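Local coordinates for peptidase M3B, oligoendopeptidase F (Enterococcus faecium, PDB 2QR4), which probably cleaves short peptides as a zinc-dependent oligoendopeptidase of the M3 family, at residues G179-G182 and Q183-S187; K108-P111 and K112-V115; H450-E454 and K455-L459; A140-G143 and E144-A148. One frame throughout, in Å; residues are numbered along the deposited sequence.

Contact 1 (G179-G182 and Q183-S187); sequences GVYG and QLLES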
loop_
_atom_site.group_PDB
_atom_site.type_symbol
_atom_site.label_atom_id
_atom_site.label_comp_id
_atom_site.label_asym_id
_atom_site.label_seq_id
_atom_site.Cartn_x
_atom_site.Cartn_y
_atom_site.Cartn_z
ATOM N N GLY A 179 12.922 -18.666 -9.200
ATOM C CA GLY A 179 12.848 -19.998 -9.789
ATOM C C GLY A 179 14.055 -20.881 -9.508
ATOM O O GLY A 179 13.934 -22.091 -9.368
ATOM N N VAL A 180 15.228 -20.271 -9.411
ATOM C CA VAL A 180 16.478 -21.017 -9.340
ATOM C C VAL A 180 17.043 -21.085 -7.915
ATOM O O VAL A 180 17.849 -21.956 -7.614
ATOM C CB VAL A 180 17.506 -20.383 -10.304
ATOM C CG1 VAL A 180 18.858 -20.309 -9.684
ATOM C CG2 VAL A 180 17.543 -21.128 -11.640
ATOM N N TYR A 181 16.603 -20.185 -7.035
ATOM C CA TYR A 181 17.211 -20.047 -5.706
ATOM C C TYR A 181 17.200 -21.324 -4.866
ATOM O O TYR A 181 18.243 -21.766 -4.375
ATOM C CB TYR A 181 16.572 -18.895 -4.924
ATOM C CG TYR A 181 17.117 -18.725 -3.526
ATOM C CD1 TYR A 181 18.374 -18.156 -3.300
ATOM C CD2 TYR A 181 16.377 -19.139 -2.423
ATOM C CE1 TYR A 181 18.873 -18.011 -1.999
ATOM C CE2 TYR A 181 16.860 -19.000 -1.139
ATOM C CZ TYR A 181 18.103 -18.437 -0.924
ATOM O OH TYR A 181 18.554 -18.303 0.379
ATOM N N GLY A 182 16.024 -21.906 -4.687
ATOM C CA GLY A 182 15.898 -23.175 -3.964
ATOM C C GLY A 182 16.820 -24.285 -4.436
ATOM O O GLY A 182 17.353 -25.033 -3.628
ATOM N N GLN A 183 17.010 -24.408 -5.744
ATOM C CA GLN A 183 17.933 -25.412 -6.267
ATOM C C GLN A 183 19.311 -25.101 -5.747
ATOM O O GLN A 183 20.028 -25.989 -5.289
ATOM C CB GLN A 183 18.015 -25.379 -7.795
ATOM C CG GLN A 183 16.770 -25.787 -8.551
ATOM C CD GLN A 183 17.061 -25.937 -10.039
ATOM O OE1 GLN A 183 17.790 -25.125 -10.622
ATOM N NE2 GLN A 183 16.511 -26.985 -10.657
ATOM N N LEU A 184 19.685 -23.826 -5.853
ATOM C CA LEU A 184 21.021 -23.387 -5.482
ATOM C C LEU A 184 21.286 -23.553 -3.983
ATOM O O LEU A 184 22.402 -23.874 -3.591
ATOM C CB LEU A 184 21.276 -21.958 -5.942
ATOM C CG LEU A 184 21.298 -21.756 -7.460
ATOM C CD1 LEU A 184 21.370 -20.284 -7.777
ATOM C CD2 LEU A 184 22.452 -22.459 -8.097
ATOM N N LEU A 185 20.261 -23.367 -3.150
ATOM C CA LEU A 185 20.425 -23.582 -1.708
ATOM C C LEU A 185 20.623 -25.055 -1.345
ATOM O O LEU A 185 21.007 -25.368 -0.220
ATOM C CB LEU A 185 19.267 -22.969 -0.903
ATOM C CG LEU A 185 19.590 -21.608 -0.285
ATOM C CD1 LEU A 185 20.500 -21.742 0.916
ATOM C CD2 LEU A 185 20.267 -20.739 -1.306
ATOM N N GLU A 186 20.381 -25.953 -2.297
ATOM C CA GLU A 186 20.486 -27.388 -2.028
ATOM C C GLU A 186 21.772 -27.963 -2.575
ATOM O O GLU A 186 22.074 -29.131 -2.367
ATOM C CB GLU A 186 19.307 -28.141 -2.639
ATOM C CG GLU A 186 17.953 -27.794 -2.013
ATOM C CD GLU A 186 16.781 -28.460 -2.735
ATOM O OE1 GLU A 186 17.014 -29.160 -3.747
ATOM O OE2 GLU A 186 15.628 -28.276 -2.291
ATOM N N SER A 187 22.527 -27.137 -3.282
ATOM C CA SER A 187 23.714 -27.608 -3.974
ATOM C C SER A 187 24.716 -28.224 -2.999
ATOM O O SER A 187 24.837 -27.789 -1.850
ATOM C CB SER A 187 24.356 -26.448 -4.742
ATOM O OG SER A 187 25.692 -26.757 -5.097
#
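Tyr181 and Leu185 are bound to each other through the backbone, with Leu185 N donating to Tyr181 O at 2.9 Å and the donor lying nearly in line with the carbonyl. One residue earlier the same step recurs, Leu184 N reaching Val180 O at 3.2 Å with an N-H...O angle of 160°. The side chains of Tyr181 and Leu185 meet too, the CD2 branch of the leucine over one face of the phenol ring, though the modelled separation is too short to trust. With CG opposite its own backbone N (chi1 178°), Tyr181 swings its ring so that the far end comes near Leu185. The two backbone bonds are the i to i+4 bonds of the short helix 178-185, which follows the two-stranded antiparallel hairpin 165-167/173-175 in a largely helical protein. Gln183 extends beyond CG, its CB 3.4 Å from Val180 O, while Glu186 CG comes to 3.3 Å from Gly182 O. Further out, helix 190-206 packs against two of these residues: Tyr181 rests on Phe197 and Leu200, and Leu184 on Val192 and Ala196. Leu185 packs on Tyr282, and Thr286 OG1 is hydrogen-bonded to the carbonyls of Glu186 and Ser187.

Contact 2 (K108-P111 and K112-V115); sequences KEEP and KLEV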
loop_
_atom_site.group_PDB
_atom_site.type_symbol
_atom_site.label_atom_id
_atom_site.label_comp_id
_atom_site.label_asym_id
_atom_site.label_seq_id
_atom_site.Cartn_x
_atom_site.Cartn_y
_atom_site.Cartn_z
ATOM N N LYS A 108 -39.167 -22.535 10.972
ATOM C CA LYS A 108 -40.303 -23.423 11.168
ATOM C C LYS A 108 -41.260 -23.283 9.994
ATOM O O LYS A 108 -41.793 -24.273 9.494
ATOM C CB LYS A 108 -41.041 -23.107 12.471
ATOM C CG LYS A 108 -40.421 -23.715 13.719
ATOM C CD LYS A 108 -41.462 -23.859 14.820
ATOM C CE LYS A 108 -42.675 -24.636 14.313
ATOM N NZ LYS A 108 -43.699 -24.845 15.371
ATOM N N GLU A 109 -41.468 -22.046 9.555
ATOM C CA GLU A 109 -42.438 -21.751 8.500
ATOM C C GLU A 109 -41.976 -22.207 7.115
ATOM O O GLU A 109 -42.793 -22.574 6.277
ATOM C CB GLU A 109 -42.770 -20.253 8.475
ATOM C CG GLU A 109 -43.086 -19.669 9.846
ATOM C CD GLU A 109 -43.583 -18.235 9.793
ATOM O OE1 GLU A 109 -44.429 -17.883 10.645
ATOM O OE2 GLU A 109 -43.137 -17.466 8.910
ATOM N N GLU A 110 -40.668 -22.176 6.876
ATOM C CA GLU A 110 -40.135 -22.487 5.550
ATOM C C GLU A 110 -38.929 -23.421 5.603
ATOM O O GLU A 110 -37.787 -22.968 5.574
ATOM C CB GLU A 110 -39.786 -21.197 4.791
ATOM C CG GLU A 110 -39.146 -21.416 3.423
ATOM C CD GLU A 110 -39.940 -22.362 2.521
ATOM O OE1 GLU A 110 -40.387 -21.920 1.445
ATOM O OE2 GLU A 110 -40.113 -23.542 2.882
ATOM N N PRO A 111 -39.193 -24.733 5.654
ATOM C CA PRO A 111 -38.195 -25.796 5.707
ATOM C C PRO A 111 -37.033 -25.564 4.752
ATOM O O PRO A 111 -35.897 -25.902 5.073
ATOM C CB PRO A 111 -38.981 -27.047 5.271
ATOM C CG PRO A 111 -40.383 -26.568 4.920
ATOM C CD PRO A 111 -40.558 -25.276 5.650
ATOM N N LYS A 112 -37.323 -24.987 3.591
ATOM C CA LYS A 112 -36.305 -24.710 2.587
ATOM C C LYS A 112 -35.140 -23.896 3.141
ATOM O O LYS A 112 -34.016 -23.959 2.622
ATOM C CB LYS A 112 -36.919 -23.947 1.419
ATOM C CG LYS A 112 -37.945 -24.707 0.596
ATOM C CD LYS A 112 -38.067 -24.016 -0.745
ATOM C CE LYS A 112 -39.241 -24.479 -1.558
ATOM N NZ LYS A 112 -39.387 -23.553 -2.716
ATOM N N LEU A 113 -35.410 -23.111 4.182
ATOM C CA LEU A 113 -34.372 -22.305 4.827
ATOM C C LEU A 113 -33.331 -23.169 5.529
ATOM O O LEU A 113 -32.228 -22.712 5.808
ATOM C CB LEU A 113 -34.987 -21.357 5.847
ATOM C CG LEU A 113 -35.565 -20.044 5.328
ATOM C CD1 LEU A 113 -36.387 -19.426 6.440
ATOM C CD2 LEU A 113 -34.478 -19.095 4.876
ATOM N N GLU A 114 -33.691 -24.415 5.820
ATOM C CA GLU A 114 -32.788 -25.320 6.513
ATOM C C GLU A 114 -31.458 -25.445 5.763
ATOM O O GLU A 114 -30.419 -25.705 6.362
ATOM C CB GLU A 114 -33.450 -26.689 6.709
ATOM C CG GLU A 114 -33.008 -27.432 7.969
ATOM C CD GLU A 114 -33.241 -26.641 9.261
ATOM O OE1 GLU A 114 -34.331 -26.054 9.445
ATOM O OE2 GLU A 114 -32.325 -26.621 10.106
ATOM N N VAL A 115 -31.492 -25.231 4.452
ATOM C CA VAL A 115 -30.287 -25.322 3.634
ATOM C C VAL A 115 -29.272 -24.253 4.018
ATOM O O VAL A 115 -28.077 -24.411 3.759
ATOM C CB VAL A 115 -30.606 -25.171 2.131
ATOM C CG1 VAL A 115 -29.345 -25.260 1.313
ATOM C CG2 VAL A 115 -31.602 -26.235 1.681
#
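Glu110 lays its carboxylate against the start of the Lys112 side chain, its CD 3.6 Å from both Lys112 CB and CG. Its OE2 also takes the backbone N-H of Lys112 at 3.2 Å; the bond is straight enough (162°), but the donor stands above the carboxylate plane, 49° out of it. The glutamate gets there by bending: CG lies opposite the backbone N, and a turn at chi2 (52°) brings the carboxylate to Lys112. The lysine, by contrast, runs out extended, leaving its NZ 4.6 Å from Glu110 OE1, an attraction of opposite charges beyond salt-bridge range. The backbone carbonyl of Glu110 is taken by the next residue but two, Leu113 N bonding to Glu110 O at 2.8 Å. One step on, Glu114 N reaches Pro111 O at 2.8 Å, coming from above the carbonyl plane, while the acid's own carboxylate turns to Arg117 in a salt bridge. Leu113 is the buried member, packed on Leu37, Tyr106 and Phe107. Helix 100-109 has ended by Glu110, the first residue to leave helical angles, and the chain turns through Pro111 into two successive i to i+3 bonds, the pattern of a 3-10 turn linking it to helix 117-124.

Contact 3 (H450-E454 and K455-L459); sequences HTEDE and KGVPL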
loop_
_atom_site.group_PDB
_atom_site.type_symbol
_atom_site.label_atom_id
_atom_site.label_comp_id
_atom_site.label_asym_id
_atom_site.label_seq_id
_atom_site.Cartn_x
_atom_site.Cartn_y
_atom_site.Cartn_z
ATOM N N HIS A 450 1.533 -8.034 15.096
ATOM C CA HIS A 450 0.214 -7.468 15.367
ATOM C C HIS A 450 0.122 -6.851 16.766
ATOM O O HIS A 450 -0.372 -5.733 16.925
ATOM C CB HIS A 450 -0.896 -8.499 15.200
ATOM C CG HIS A 450 -1.105 -8.951 13.791
ATOM N ND1 HIS A 450 -2.090 -8.428 12.984
ATOM C CD2 HIS A 450 -0.478 -9.897 13.054
ATOM C CE1 HIS A 450 -2.048 -9.016 11.803
ATOM N NE2 HIS A 450 -1.080 -9.913 11.820
ATOM N N THR A 451 0.578 -7.587 17.776
ATOM C CA THR A 451 0.501 -7.096 19.158
ATOM C C THR A 451 1.354 -5.853 19.380
ATOM O O THR A 451 0.941 -4.943 20.083
ATOM C CB THR A 451 0.880 -8.180 20.174
ATOM O OG1 THR A 451 2.146 -8.748 19.799
ATOM C CG2 THR A 451 -0.195 -9.271 20.173
ATOM N N GLU A 452 2.532 -5.822 18.759
ATOM C CA GLU A 452 3.419 -4.663 18.828
ATOM C C GLU A 452 2.797 -3.431 18.196
ATOM O O GLU A 452 2.739 -2.369 18.814
ATOM C CB GLU A 452 4.754 -4.985 18.171
ATOM C CG GLU A 452 5.627 -5.904 19.029
ATOM C CD GLU A 452 6.020 -5.270 20.371
ATOM O OE1 GLU A 452 6.965 -4.453 20.391
ATOM O OE2 GLU A 452 5.397 -5.593 21.407
ATOM N N ASP A 453 2.310 -3.576 16.969
ATOM C CA ASP A 453 1.625 -2.480 16.285
ATOM C C ASP A 453 0.392 -1.989 17.053
ATOM O O ASP A 453 0.103 -0.798 17.100
ATOM C CB ASP A 453 1.214 -2.893 14.867
ATOM C CG ASP A 453 0.351 -1.847 14.193
ATOM O OD1 ASP A 453 0.906 -0.908 13.591
ATOM O OD2 ASP A 453 -0.886 -1.957 14.274
ATOM N N GLU A 454 -0.345 -2.910 17.645
ATOM C CA GLU A 454 -1.530 -2.520 18.380
ATOM C C GLU A 454 -1.144 -1.676 19.597
ATOM O O GLU A 454 -1.815 -0.697 19.898
ATOM C CB GLU A 454 -2.386 -3.747 18.722
ATOM C CG GLU A 454 -2.790 -3.895 20.173
ATOM C CD GLU A 454 -2.452 -5.295 20.710
ATOM O OE1 GLU A 454 -1.504 -5.401 21.531
ATOM O OE2 GLU A 454 -3.116 -6.286 20.293
ATOM N N LYS A 455 -0.054 -2.034 20.273
ATOM C CA LYS A 455 0.462 -1.226 21.390
ATOM C C LYS A 455 1.049 0.105 20.916
ATOM O O LYS A 455 1.458 0.926 21.713
ATOM C CB LYS A 455 1.528 -1.993 22.188
ATOM C CG LYS A 455 1.033 -3.268 22.868
ATOM C CD LYS A 455 2.080 -3.845 23.821
ATOM C CE LYS A 455 3.455 -3.856 23.173
ATOM N NZ LYS A 455 4.553 -4.283 24.089
ATOM N N GLY A 456 1.104 0.321 19.613
ATOM C CA GLY A 456 1.642 1.576 19.103
ATOM C C GLY A 456 3.153 1.610 18.909
ATOM O O GLY A 456 3.735 2.688 18.775
ATOM N N VAL A 457 3.817 0.455 18.894
ATOM C CA VAL A 457 5.240 0.504 18.607
ATOM C C VAL A 457 5.538 0.399 17.116
ATOM O O VAL A 457 5.133 -0.552 16.457
ATOM C CB VAL A 457 6.119 -0.428 19.502
ATOM C CG1 VAL A 457 5.292 -1.213 20.473
ATOM C CG2 VAL A 457 7.043 -1.287 18.673
ATOM N N PRO A 458 6.254 1.396 16.584
ATOM C CA PRO A 458 6.524 1.446 15.155
ATOM C C PRO A 458 7.257 0.205 14.651
ATOM O O PRO A 458 8.291 -0.207 15.191
ATOM C CB PRO A 458 7.424 2.674 15.011
ATOM C CG PRO A 458 7.107 3.509 16.212
ATOM C CD PRO A 458 6.894 2.511 17.299
ATOM N N LEU A 459 6.714 -0.365 13.597
ATOM C CA LEU A 459 7.308 -1.497 12.937
ATOM C C LEU A 459 8.285 -1.057 11.856
ATOM O O LEU A 459 8.089 -1.353 10.686
ATOM C CB LEU A 459 6.194 -2.324 12.318
ATOM C CG LEU A 459 5.670 -3.504 13.142
ATOM C CD1 LEU A 459 5.743 -3.268 14.623
ATOM C CD2 LEU A 459 4.268 -3.885 12.729
#
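With chi1 at -74° and chi2 at -63°, Glu452 bends its carboxylate round toward the chain that leaves the helix, while Lys455, kinked at chi3, runs beside it in the same direction. Glu452 OE2 and Lys455 NZ close a salt bridge at 3.1 Å, though as a hydrogen bond it is weak. The other oxygen, Glu452 OE1, sits against the methyls of Val457, 3.6 Å from its CG2, and is hydrogen-bonded to the hydroxyl of Tyr463 in helix 461-476; with a polar partner on each oxygen, rotation of the carboxylate is probably restricted. Leu459 points back to the helix and sets CD2 at 3.9 Å from Asp453 CB. The carboxylate of Asp453 looks elsewhere, to a salt bridge with Lys220 and a hydrogen bond with Asn223, both on helix 208-228. In the backbone the chain turns sharply: Lys455 N still makes the helical bond to Thr451 O, then Gly456 N binds Asp453 O at 2.9 Å from well above the carbonyl plane, and Val457 N reaches back to Glu452 O at 3.0 Å. Pro458 beyond packs on Ala75 of the second subunit. Val457 and Leu459 also touch Tyr463 and Leu464 of helix 461-476. Positive phi at Gly456 (87°), with two bonds into the last turn, makes this a Schellman motif, which ends the long helix 418-454.

Contact 4 (A140-G143 and E144-A148); sequences AGAG and EIFDA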
loop_
_atom_site.group_PDB
_atom_site.type_symbol
_atom_site.label_atom_id
_atom_site.label_comp_id
_atom_site.label_asym_id
_atom_site.label_seq_id
_atom_site.Cartn_x
_atom_site.Cartn_y
_atom_site.Cartn_z
ATOM N N ALA A 140 -16.723 -2.340 3.197
ATOM C CA ALA A 140 -16.722 -3.173 2.001
ATOM C C ALA A 140 -16.162 -2.379 0.850
ATOM O O ALA A 140 -15.287 -2.854 0.121
ATOM C CB ALA A 140 -18.128 -3.675 1.660
ATOM N N GLY A 141 -16.665 -1.160 0.699
ATOM C CA GLY A 141 -16.253 -0.302 -0.401
ATOM C C GLY A 141 -14.785 0.097 -0.356
ATOM O O GLY A 141 -14.218 0.491 -1.373
ATOM N N ALA A 142 -14.171 -0.013 0.817
ATOM C CA ALA A 142 -12.779 0.384 1.003
ATOM C C ALA A 142 -11.844 -0.809 0.895
ATOM O O ALA A 142 -10.634 -0.656 1.027
ATOM C CB ALA A 142 -12.595 1.033 2.350
ATOM N N GLY A 143 -12.417 -1.989 0.656
ATOM C CA GLY A 143 -11.674 -3.251 0.691
ATOM C C GLY A 143 -10.426 -3.286 -0.184
ATOM O O GLY A 143 -9.389 -3.825 0.217
ATOM N N GLU A 144 -10.529 -2.713 -1.379
ATOM C CA GLU A 144 -9.390 -2.604 -2.275
ATOM C C GLU A 144 -8.254 -1.823 -1.625
ATOM O O GLU A 144 -7.095 -2.235 -1.679
ATOM C CB GLU A 144 -9.807 -1.931 -3.577
ATOM C CG GLU A 144 -10.472 -2.858 -4.548
ATOM C CD GLU A 144 -10.672 -2.230 -5.902
ATOM O OE1 GLU A 144 -11.651 -1.469 -6.062
ATOM O OE2 GLU A 144 -9.857 -2.509 -6.811
ATOM N N ILE A 145 -8.587 -0.695 -1.009
ATOM C CA ILE A 145 -7.588 0.069 -0.288
ATOM C C ILE A 145 -6.926 -0.798 0.794
ATOM O O ILE A 145 -5.707 -0.878 0.856
ATOM C CB ILE A 145 -8.189 1.334 0.335
ATOM C CG1 ILE A 145 -9.018 2.105 -0.694
ATOM C CG2 ILE A 145 -7.113 2.192 0.921
ATOM C CD1 ILE A 145 -8.346 2.308 -2.015
ATOM N N PHE A 146 -7.710 -1.493 1.616
ATOM C CA PHE A 146 -7.094 -2.357 2.654
ATOM C C PHE A 146 -6.154 -3.428 2.107
ATOM O O PHE A 146 -5.120 -3.711 2.704
ATOM C CB PHE A 146 -8.146 -2.998 3.561
ATOM C CG PHE A 146 -8.802 -2.025 4.471
ATOM C CD1 PHE A 146 -10.025 -1.481 4.153
ATOM C CD2 PHE A 146 -8.178 -1.624 5.630
ATOM C CE1 PHE A 146 -10.619 -0.556 4.982
ATOM C CE2 PHE A 146 -8.771 -0.695 6.463
ATOM C CZ PHE A 146 -9.988 -0.156 6.137
ATOM N N ASP A 147 -6.506 -4.009 0.964
ATOM C CA ASP A 147 -5.708 -5.080 0.395
ATOM C C ASP A 147 -4.564 -4.583 -0.497
ATOM O O ASP A 147 -3.754 -5.387 -0.947
ATOM C CB ASP A 147 -6.605 -6.050 -0.398
ATOM C CG ASP A 147 -7.632 -6.759 0.488
ATOM O OD1 ASP A 147 -7.510 -6.677 1.729
ATOM O OD2 ASP A 147 -8.567 -7.391 -0.056
ATOM N N ALA A 148 -4.485 -3.278 -0.757
ATOM C CA ALA A 148 -3.566 -2.818 -1.805
ATOM C C ALA A 148 -2.099 -3.185 -1.544
ATOM O O ALA A 148 -1.379 -3.593 -2.465
ATOM C CB ALA A 148 -3.710 -1.329 -2.050
#
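Phe146 leaves the backbone with CB 3.7 Å from Gly143 O, and its ring then runs back toward Ala142, four places earlier. Phe146 CG is still 4.1 Å from Ala142 O; CD1 closes to 3.3 Å of that oxygen, which lies oblique to the ring. At the CE1 corner the ring meets the methyl of Ala142, CE1 to CB at 3.7 Å, while Gly143 CA sits at the ring's edge, near its plane. A chi1 of -71° places CG beside the residue's own N, which turns the ring toward Ala142. The same carbonyl that CD1 approaches also accepts the N-H of Phe146, Phe146 N to Ala142 O at 3.1 Å and in the carbonyl plane. Ile145 CB also lies 3.2 Å from Ala142 O, so apolar carbon flanks the bonded carbonyl. Next in line, Asp147 N donates to Gly143 O at 3.0 Å, and the aspartate's side chain lies along that acceptor without bonding to it. Ala142 is the single non-helical step between helix 133-141 and helix 143-160. Glu144 faces helix 68-87, touching Ser78 and Ser79, whereas Ala142, Ile145 and Phe146 turn to the second subunit, packing there on its Phe224, Lys220 and Ile145 respectively, so the start of helix 143-160 is part of the dimer interface.

In the fold
Contacts 3 and 4 are the nearest pair, their centres 21 Å apart and nearest atoms about 11 Å apart, and both touch the second subunit. Lys220 pairs with Asp453 of contact 3 in its own chain, while Lys220 of the second subunit packs on Ile145 of contact 4 and makes a long, weak ion pair with Glu144. Contact 2 lies at the periphery, 36 Å from the chain's centre and on the opposite side of it from contact 1, with 56 Å between their centres. Contacts 2 and 4 both belong to the oligopeptidase F region, at 35 Å between centres. Contact 1 stands 35 Å from contact 3 and 36 Å from contact 4, centre to centre.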